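Local atomic coordinates of aminopeptidase (Trypanosoma brucei brucei, PDB entry 4EFD), a protein that probably cleaves amino-terminal residues from peptides, as a metal-dependent aminopeptidase of the M17 (leucine or cytosol aminopeptidase) family. Residues V142-L147 with S183-V188; A216-L221 with I292-G297; Y419-G424 with T489-H494. All coordinates share one frame; numbering follows the deposited sequence.

Contact 1: V142-L147 with S183-V188; sequences VDVFVL and SRLQVV
Val142 brackets Leu185 with two backbone bonds, the signature of a parallel pair: Val142 N reaches Arg184 O at 2.7 Å, and Val142 O accepts from Gln186 N at 2.9 Å. On the face these two residues share, Val142 CB rests 3.8 Å from Leu185 CD2. Asp143 turns to the other face and lies alongside Gln186. With CG anti to the backbone N (chi1 -176°) and the chain extended, Gln186 carries its amide out level with the carboxylate. Its NE2 donates to Asp143 OD1 at 2.6 Å, nearly in line with the C-O bond, yet the bond is bent at the hydrogen (142°) and the two planar groups are 28° apart. Val144 brackets Val187 in the same way, through Gln186 O and through Val188 N, which lies 2.8 Å from Val144 O. Phe145 returns to the Asp143 face, where Val188 CG2 sits over the ring, displaced toward its rim, in a CH-pi contact 4.1 Å from the centroid. Val146 N closes the ladder with a longer, bent bond of 3.3 Å to Val188 O. The strands belong to a beta-alpha-beta unit whose helix 151-160 packs on Val146, Leu185 and Val187. Gln186 NE2 also donates to Gln39 OE1, which helps fix the amide. Two neutral N-H donors, Gln186 NE2 and Ser44 N, the latter to OD2, would probably favour an ionised Asp143 carboxylate in this buried setting.

Contact 2: A216-L221 with I292-G297; sequences APPNLL and IVYDCG
Val293, at the end of its strand, points its side chain at the loop and places CG1 3.4 Å from Pro218 CB. A chi1 of -179° sets CG1 anti to the backbone N and directs that branch at the proline ring, while CG2 lies 4.2 Å from Leu221 O. At Tyr294 the backbone enters the left-handed region (phi 59°, psi 38°), which ends the extended course and leaves the phenol ring beside Val293. Val293 CG1 lies 3.3 Å above the plane of that ring, offset toward its rim. Pro218 approaches the same ring obliquely, its CG 3.4 Å from Tyr294 CE1 and its CB 3.5 Å from Tyr294 CZ, and the two side chains cross at about a right angle. One proline thus touches both the valine methyl and the phenol, an apolar contact of modest extent (157 Å² buried in all). The loop is kept compact by Pro217 O, which accepts from both Leu220 N and Leu221 N, the former at 2.9 Å. The polar ends of both segments reach another copy of the protein: Tyr294 OH bonds Asp356 and Asn219 ND2 bonds Ile357 O, both of the second subunit. Within the chain, the contact sets the connection between helices 197-215 and 223-237 against the end of strand 283-293, where Val293 pairs through its backbone with Ala343 of strand 334-344 and with Asn345 just beyond it.

Contact 3: Y419-G424 with T489-H494; sequences YVNEEG and TGAHIH
Tyr419 and His494 form a hydrogen-bonded antiparallel pair. Tyr419 N donates to His494 O at 2.9 Å, almost straight (175°) and in the carbonyl plane; the return bond from His494 N to Tyr419 O is as short, but its donor stands above the carbonyl plane. Beyond this pair the Asn421 amide takes over. Its CG sits between the backbone N and the carbonyl carbon (chi1 59°), turning the amide onto the partner strand: OD1 accepts from His492 N at 2.9 Å, from above its plane, while ND2 gives Gly490 O a 3.2 Å bond lying in both planes. The side chain thereby extends the pairing from the single residue between the end of strand 416-420 and Glu422, the N-cap residue of helix 423-436. These are neighbouring strands of the catalytic domain's mixed sheet, and Arg114 of the third subunit donates to Val420 O. His492 O, weakly bonded by Asn421 N, also meets Val420 CA at 3.2 Å in a CA-H...O contact. Val420 and Ile493, side by side, touch through CG2 and CG1 at 4.0 Å. On the Tyr419 face, Tyr419 CB lies at the edge of the His494 imidazole, whose ND1 bonds Asp399. Farther out, Glu422 extends its chain alongside the other strand, leaving OE1 3.4 Å from Ala491 CB.

In the fold
The three contacts follow one another along the chain, each closing before the next opens. Contact 1 lies in the six-stranded sheet of the amino-terminal part, its centre about 34 Å from that of contact 2 and about 38 Å from that of contact 3, with contacts 1 and 3 on opposite sides of the chain's centre. Contacts 2 and 3 both reach the eight-stranded sheet of the catalytic domain, through strand 283-293 and through strands 416-420 and 491-496; strand 396-401 lies between them. Their nearest atoms are about 12 Å apart. The catalytic domain thus meets two different neighbouring subunits of the six-chain assembly, the second from a loop region at contact 2 and the third from the end of strand 416-420 at contact 3.

Contact 1: V142-L147 with S183-V188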
loop_
_atom_site.group_PDB
_atom_site.type_symbol
_atom_site.label_atom_id
_atom_site.label_comp_id
_atom_site.label_asym_id
_atom_site.label_seq_id
_atom_site.Cartn_x
_atom_site.Cartn_y
_atom_site.Cartn_z
ATOM N N VAL A 142 -26.177 -38.937 -19.027
ATOM C CA VAL A 142 -25.297 -39.669 -18.124
ATOM C C VAL A 142 -26.087 -40.137 -16.905
ATOM O O VAL A 142 -26.689 -39.324 -16.201
ATOM C CB VAL A 142 -24.124 -38.791 -17.645
ATOM C CG1 VAL A 142 -23.244 -39.559 -16.667
ATOM C CG2 VAL A 142 -23.307 -38.302 -18.829
ATOM N N ASP A 143 -26.086 -41.446 -16.667
ATOM C CA ASP A 143 -26.721 -42.012 -15.483
ATOM C C ASP A 143 -25.796 -41.847 -14.282
ATOM O O ASP A 143 -24.685 -42.382 -14.270
ATOM C CB ASP A 143 -27.044 -43.495 -15.693
ATOM C CG ASP A 143 -28.150 -43.714 -16.706
ATOM O OD1 ASP A 143 -29.227 -43.103 -16.555
ATOM O OD2 ASP A 143 -27.947 -44.508 -17.648
ATOM N N VAL A 144 -26.255 -41.095 -13.284
ATOM C CA VAL A 144 -25.507 -40.902 -12.046
ATOM C C VAL A 144 -26.172 -41.708 -10.933
ATOM O O VAL A 144 -27.304 -41.419 -10.538
ATOM C CB VAL A 144 -25.441 -39.412 -11.646
ATOM C CG1 VAL A 144 -24.617 -39.234 -10.377
ATOM C CG2 VAL A 144 -24.857 -38.584 -12.781
ATOM N N PHE A 145 -25.463 -42.723 -10.442
ATOM C CA PHE A 145 -25.977 -43.596 -9.390
ATOM C C PHE A 145 -25.446 -43.167 -8.029
ATOM O O PHE A 145 -24.286 -43.423 -7.696
ATOM C CB PHE A 145 -25.592 -45.051 -9.667
ATOM C CG PHE A 145 -26.329 -45.660 -10.824
ATOM C CD1 PHE A 145 -27.486 -46.398 -10.615
ATOM C CD2 PHE A 145 -25.867 -45.496 -12.123
ATOM C CE1 PHE A 145 -28.173 -46.965 -11.682
ATOM C CE2 PHE A 145 -26.544 -46.062 -13.196
ATOM C CZ PHE A 145 -27.700 -46.796 -12.974
ATOM N N VAL A 146 -26.303 -42.510 -7.252
ATOM C CA VAL A 146 -25.952 -42.061 -5.907
ATOM C C VAL A 146 -26.402 -43.098 -4.879
ATOM O O VAL A 146 -27.560 -43.519 -4.881
ATOM C CB VAL A 146 -26.568 -40.675 -5.580
ATOM C CG1 VAL A 146 -26.047 -39.627 -6.547
ATOM C CG2 VAL A 146 -28.090 -40.720 -5.616
ATOM N N LEU A 147 -25.481 -43.512 -4.008
ATOM C CA LEU A 147 -25.775 -44.520 -2.987
ATOM C C LEU A 147 -26.391 -43.928 -1.711
ATOM O O LEU A 147 -26.660 -44.662 -0.759
ATOM C CB LEU A 147 -24.506 -45.305 -2.638
ATOM C CG LEU A 147 -23.845 -46.071 -3.788
ATOM C CD1 LEU A 147 -22.517 -46.657 -3.347
ATOM C CD2 LEU A 147 -24.759 -47.169 -4.308
ATOM N N SER A 183 -24.166 -31.789 -20.237
ATOM C CA SER A 183 -24.683 -33.140 -20.435
ATOM C C SER A 183 -25.959 -33.351 -19.627
ATOM O O SER A 183 -26.119 -32.785 -18.546
ATOM C CB SER A 183 -23.641 -34.175 -20.015
ATOM O OG SER A 183 -22.431 -34.000 -20.732
ATOM N N ARG A 184 -26.867 -34.162 -20.166
ATOM C CA ARG A 184 -28.051 -34.594 -19.425
ATOM C C ARG A 184 -27.636 -35.538 -18.300
ATOM O O ARG A 184 -26.735 -36.358 -18.474
ATOM C CB ARG A 184 -29.053 -35.289 -20.350
ATOM C CG ARG A 184 -30.105 -34.361 -20.922
ATOM C CD ARG A 184 -30.786 -34.975 -22.133
ATOM N NE ARG A 184 -30.034 -34.743 -23.371
ATOM C CZ ARG A 184 -30.413 -33.942 -24.370
ATOM N NH1 ARG A 184 -31.563 -33.270 -24.331
ATOM N NH2 ARG A 184 -29.634 -33.816 -25.438
ATOM N N LEU A 185 -28.291 -35.407 -17.148
ATOM C CA LEU A 185 -27.978 -36.228 -15.983
ATOM C C LEU A 185 -29.233 -36.901 -15.439
ATOM O O LEU A 185 -30.269 -36.254 -15.276
ATOM C CB LEU A 185 -27.335 -35.376 -14.887
ATOM C CG LEU A 185 -26.044 -34.638 -15.256
ATOM C CD1 LEU A 185 -25.559 -33.812 -14.076
ATOM C CD2 LEU A 185 -24.964 -35.607 -15.710
ATOM N N GLN A 186 -29.137 -38.203 -15.177
ATOM C CA GLN A 186 -30.208 -38.941 -14.512
ATOM C C GLN A 186 -29.714 -39.430 -13.159
ATOM O O GLN A 186 -28.870 -40.326 -13.084
ATOM C CB GLN A 186 -30.685 -40.121 -15.363
ATOM C CG GLN A 186 -31.870 -40.873 -14.754
ATOM C CD GLN A 186 -32.538 -41.837 -15.724
ATOM O OE1 GLN A 186 -33.756 -42.011 -15.697
ATOM N NE2 GLN A 186 -31.743 -42.467 -16.583
ATOM N N VAL A 187 -30.234 -38.828 -12.093
ATOM C CA VAL A 187 -29.879 -39.225 -10.737
ATOM C C VAL A 187 -30.705 -40.444 -10.333
ATOM O O VAL A 187 -31.939 -40.399 -10.345
ATOM C CB VAL A 187 -30.108 -38.079 -9.734
ATOM C CG1 VAL A 187 -29.902 -38.562 -8.301
ATOM C CG2 VAL A 187 -29.181 -36.912 -10.047
ATOM N N VAL A 188 -30.013 -41.527 -9.985
ATOM C CA VAL A 188 -30.655 -42.783 -9.616
ATOM C C VAL A 188 -30.445 -43.069 -8.128
ATOM O O VAL A 188 -29.380 -43.541 -7.722
ATOM C CB VAL A 188 -30.102 -43.957 -10.454
ATOM C CG1 VAL A 188 -30.810 -45.255 -10.092
ATOM C CG2 VAL A 188 -30.252 -43.664 -11.939
#

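Contact 2: A216-L221 with I292-G297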
loop_
_atom_site.group_PDB
_atom_site.type_symbol
_atom_site.label_atom_id
_atom_site.label_comp_id
_atom_site.label_asym_id
_atom_site.label_seq_id
_atom_site.Cartn_x
_atom_site.Cartn_y
_atom_site.Cartn_z
ATOM N N ALA A 216 -24.110 -14.803 -15.244
ATOM C CA ALA A 216 -24.354 -13.797 -16.274
ATOM C C ALA A 216 -23.606 -12.505 -15.951
ATOM O O ALA A 216 -23.604 -12.063 -14.805
ATOM C CB ALA A 216 -25.841 -13.523 -16.405
ATOM N N PRO A 217 -22.961 -11.900 -16.963
ATOM C CA PRO A 217 -22.228 -10.666 -16.735
ATOM C C PRO A 217 -23.174 -9.475 -16.641
ATOM O O PRO A 217 -24.314 -9.565 -17.096
ATOM C CB PRO A 217 -21.347 -10.563 -17.976
ATOM C CG PRO A 217 -22.164 -11.190 -19.041
ATOM C CD PRO A 217 -22.873 -12.329 -18.370
ATOM N N PRO A 218 -22.703 -8.360 -16.057
ATOM C CA PRO A 218 -23.567 -7.198 -15.823
ATOM C C PRO A 218 -24.107 -6.510 -17.079
ATOM O O PRO A 218 -25.061 -5.738 -16.980
ATOM C CB PRO A 218 -22.683 -6.242 -15.008
ATOM C CG PRO A 218 -21.309 -6.758 -15.092
ATOM C CD PRO A 218 -21.357 -8.190 -15.483
ATOM N N ASN A 219 -23.511 -6.777 -18.240
ATOM C CA ASN A 219 -24.043 -6.265 -19.508
ATOM C C ASN A 219 -25.179 -7.127 -20.087
ATOM O O ASN A 219 -25.813 -6.726 -21.065
ATOM C CB ASN A 219 -22.924 -6.063 -20.548
ATOM C CG ASN A 219 -22.182 -7.346 -20.882
ATOM O OD1 ASN A 219 -21.877 -8.147 -20.005
ATOM N ND2 ASN A 219 -21.871 -7.532 -22.156
ATOM N N LEU A 220 -25.431 -8.293 -19.487
ATOM C CA LEU A 220 -26.573 -9.139 -19.858
ATOM C C LEU A 220 -27.669 -9.102 -18.789
ATOM O O LEU A 220 -28.822 -8.794 -19.095
ATOM C CB LEU A 220 -26.126 -10.584 -20.103
ATOM C CG LEU A 220 -25.252 -10.811 -21.342
ATOM C CD1 LEU A 220 -24.834 -12.268 -21.443
ATOM C CD2 LEU A 220 -25.972 -10.374 -22.607
ATOM N N LEU A 221 -27.310 -9.423 -17.545
ATOM C CA LEU A 221 -28.246 -9.309 -16.423
ATOM C C LEU A 221 -28.164 -7.908 -15.820
ATOM O O LEU A 221 -27.275 -7.614 -15.017
ATOM C CB LEU A 221 -27.973 -10.364 -15.348
ATOM C CG LEU A 221 -28.973 -10.369 -14.182
ATOM C CD1 LEU A 221 -30.345 -10.860 -14.638
ATOM C CD2 LEU A 221 -28.465 -11.213 -13.027
ATOM N N ILE A 292 -27.390 -5.412 -6.729
ATOM C CA ILE A 292 -26.780 -4.168 -7.195
ATOM C C ILE A 292 -25.649 -4.490 -8.172
ATOM O O ILE A 292 -24.751 -5.268 -7.853
ATOM C CB ILE A 292 -26.229 -3.292 -6.032
ATOM C CG1 ILE A 292 -26.637 -3.843 -4.664
ATOM C CG2 ILE A 292 -26.701 -1.852 -6.175
ATOM N N VAL A 293 -25.703 -3.887 -9.359
ATOM C CA VAL A 293 -24.703 -4.122 -10.398
ATOM C C VAL A 293 -23.497 -3.200 -10.200
ATOM O O VAL A 293 -23.659 -2.020 -9.881
ATOM C CB VAL A 293 -25.292 -3.890 -11.805
ATOM C CG1 VAL A 293 -24.252 -4.163 -12.875
ATOM C CG2 VAL A 293 -26.518 -4.764 -12.021
ATOM N N TYR A 294 -22.298 -3.755 -10.395
ATOM C CA TYR A 294 -21.028 -3.035 -10.213
ATOM C C TYR A 294 -20.854 -2.484 -8.793
ATOM O O TYR A 294 -20.315 -1.390 -8.610
ATOM C CB TYR A 294 -20.885 -1.889 -11.225
ATOM C CG TYR A 294 -21.020 -2.298 -12.675
ATOM C CD1 TYR A 294 -20.136 -3.211 -13.247
ATOM C CD2 TYR A 294 -22.012 -1.749 -13.486
ATOM C CE1 TYR A 294 -20.248 -3.579 -14.584
ATOM C CE2 TYR A 294 -22.131 -2.112 -14.823
ATOM C CZ TYR A 294 -21.247 -3.026 -15.366
ATOM O OH TYR A 294 -21.366 -3.385 -16.688
ATOM N N ASP A 295 -21.299 -3.245 -7.795
ATOM C CA ASP A 295 -21.284 -2.780 -6.406
ATOM C C ASP A 295 -20.711 -3.833 -5.462
ATOM O O ASP A 295 -21.384 -4.806 -5.113
ATOM C CB ASP A 295 -22.699 -2.400 -5.960
ATOM C CG ASP A 295 -22.741 -1.804 -4.554
ATOM O OD1 ASP A 295 -21.720 -1.249 -4.094
ATOM O OD2 ASP A 295 -23.805 -1.887 -3.908
ATOM N N CYS A 296 -19.465 -3.620 -5.049
ATOM C CA CYS A 296 -18.803 -4.491 -4.086
ATOM C C CYS A 296 -17.660 -3.730 -3.423
ATOM O O CYS A 296 -16.792 -3.184 -4.108
ATOM C CB CYS A 296 -18.266 -5.741 -4.780
ATOM S SG CYS A 296 -17.781 -7.072 -3.655
ATOM N N GLY A 297 -17.665 -3.684 -2.095
ATOM C CA GLY A 297 -16.622 -2.973 -1.368
ATOM C C GLY A 297 -16.699 -3.084 0.140
ATOM O O GLY A 297 -17.700 -3.537 0.700
#

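Contact 3: Y419-G424 with T489-H494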
loop_
_atom_site.group_PDB
_atom_site.type_symbol
_atom_site.label_atom_id
_atom_site.label_comp_id
_atom_site.label_asym_id
_atom_site.label_seq_id
_atom_site.Cartn_x
_atom_site.Cartn_y
_atom_site.Cartn_z
ATOM N N TYR A 419 -27.029 -13.703 10.919
ATOM C CA TYR A 419 -27.234 -12.697 11.956
ATOM C C TYR A 419 -28.733 -12.587 12.209
ATOM O O TYR A 419 -29.466 -12.021 11.397
ATOM C CB TYR A 419 -26.657 -11.351 11.511
ATOM C CG TYR A 419 -26.931 -10.203 12.461
ATOM C CD1 TYR A 419 -28.001 -9.339 12.250
ATOM C CD2 TYR A 419 -26.114 -9.980 13.563
ATOM C CE1 TYR A 419 -28.253 -8.286 13.116
ATOM C CE2 TYR A 419 -26.357 -8.928 14.433
ATOM C CZ TYR A 419 -27.426 -8.085 14.207
ATOM O OH TYR A 419 -27.670 -7.041 15.071
ATOM N N VAL A 420 -29.184 -13.128 13.337
ATOM C CA VAL A 420 -30.614 -13.260 13.609
ATOM C C VAL A 420 -30.953 -12.956 15.067
ATOM O O VAL A 420 -30.239 -13.369 15.981
ATOM C CB VAL A 420 -31.119 -14.676 13.210
ATOM C CG1 VAL A 420 -30.118 -15.736 13.630
ATOM C CG2 VAL A 420 -32.492 -14.964 13.806
ATOM N N ASN A 421 -32.050 -12.226 15.269
ATOM C CA ASN A 421 -32.466 -11.791 16.605
ATOM C C ASN A 421 -33.015 -12.912 17.486
ATOM O O ASN A 421 -32.791 -12.909 18.697
ATOM C CB ASN A 421 -33.480 -10.634 16.519
ATOM C CG ASN A 421 -34.737 -10.996 15.735
ATOM O OD1 ASN A 421 -34.813 -12.051 15.106
ATOM N ND2 ASN A 421 -35.724 -10.107 15.762
ATOM N N GLU A 422 -33.721 -13.866 16.885
ATOM C CA GLU A 422 -34.321 -14.969 17.636
ATOM C C GLU A 422 -33.537 -16.270 17.481
ATOM O O GLU A 422 -33.322 -16.744 16.367
ATOM C CB GLU A 422 -35.772 -15.179 17.200
ATOM C CG GLU A 422 -36.672 -13.992 17.515
ATOM C CD GLU A 422 -38.131 -14.241 17.177
ATOM O OE1 GLU A 422 -38.481 -15.377 16.786
ATOM O OE2 GLU A 422 -38.933 -13.291 17.306
ATOM N N GLU A 423 -33.109 -16.830 18.610
ATOM C CA GLU A 423 -32.423 -18.126 18.651
ATOM C C GLU A 423 -33.207 -19.224 17.926
ATOM O O GLU A 423 -32.618 -20.056 17.236
ATOM C CB GLU A 423 -32.173 -18.542 20.108
ATOM C CG GLU A 423 -31.047 -19.561 20.304
ATOM C CD GLU A 423 -31.427 -20.976 19.889
ATOM O OE1 GLU A 423 -32.557 -21.414 20.199
ATOM O OE2 GLU A 423 -30.587 -21.651 19.253
ATOM N N GLY A 424 -34.529 -19.223 18.091
ATOM C CA GLY A 424 -35.392 -20.229 17.473
ATOM C C GLY A 424 -35.298 -20.236 15.960
ATOM O O GLY A 424 -35.093 -21.285 15.345
ATOM N N THR A 489 -42.624 -7.274 14.537
ATOM C CA THR A 489 -42.111 -7.749 15.826
ATOM C C THR A 489 -41.658 -9.214 15.761
ATOM O O THR A 489 -41.558 -9.881 16.795
ATOM C CB THR A 489 -43.185 -7.612 16.934
ATOM O OG1 THR A 489 -44.291 -8.475 16.642
ATOM C CG2 THR A 489 -43.681 -6.173 17.043
ATOM N N GLY A 490 -41.365 -9.702 14.556
ATOM C CA GLY A 490 -41.025 -11.111 14.345
ATOM C C GLY A 490 -39.533 -11.385 14.264
ATOM O O GLY A 490 -38.714 -10.571 14.696
ATOM N N ALA A 491 -39.185 -12.539 13.699
ATOM C CA ALA A 491 -37.792 -12.965 13.572
ATOM C C ALA A 491 -37.146 -12.395 12.309
ATOM O O ALA A 491 -37.670 -12.557 11.208
ATOM C CB ALA A 491 -37.708 -14.485 13.563
ATOM N N HIS A 492 -36.010 -11.724 12.479
ATOM C CA HIS A 492 -35.222 -11.215 11.360
ATOM C C HIS A 492 -34.023 -12.129 11.141
ATOM O O HIS A 492 -33.255 -12.372 12.068
ATOM C CB HIS A 492 -34.742 -9.792 11.644
ATOM C CG HIS A 492 -33.864 -9.226 10.571
ATOM N ND1 HIS A 492 -34.367 -8.605 9.448
ATOM C CD2 HIS A 492 -32.515 -9.190 10.448
ATOM C CE1 HIS A 492 -33.367 -8.209 8.681
ATOM N NE2 HIS A 492 -32.232 -8.553 9.264
ATOM N N ILE A 493 -33.873 -12.633 9.918
ATOM C CA ILE A 493 -32.742 -13.485 9.549
ATOM C C ILE A 493 -31.931 -12.815 8.440
ATOM O O ILE A 493 -32.394 -12.710 7.306
ATOM C CB ILE A 493 -33.215 -14.866 9.046
ATOM C CG1 ILE A 493 -34.016 -15.593 10.129
ATOM C CG2 ILE A 493 -32.024 -15.713 8.615
ATOM C CD1 ILE A 493 -34.554 -16.944 9.687
ATOM N N HIS A 494 -30.728 -12.356 8.777
ATOM C CA HIS A 494 -29.819 -11.777 7.789
ATOM C C HIS A 494 -28.791 -12.819 7.366
ATOM O O HIS A 494 -28.036 -13.322 8.199
ATOM C CB HIS A 494 -29.115 -10.540 8.355
ATOM C CG HIS A 494 -27.956 -10.075 7.529
ATOM N ND1 HIS A 494 -28.115 -9.363 6.360
ATOM C CD2 HIS A 494 -26.622 -10.228 7.698
ATOM C CE1 HIS A 494 -26.929 -9.094 5.846
ATOM N NE2 HIS A 494 -26.005 -9.606 6.640
#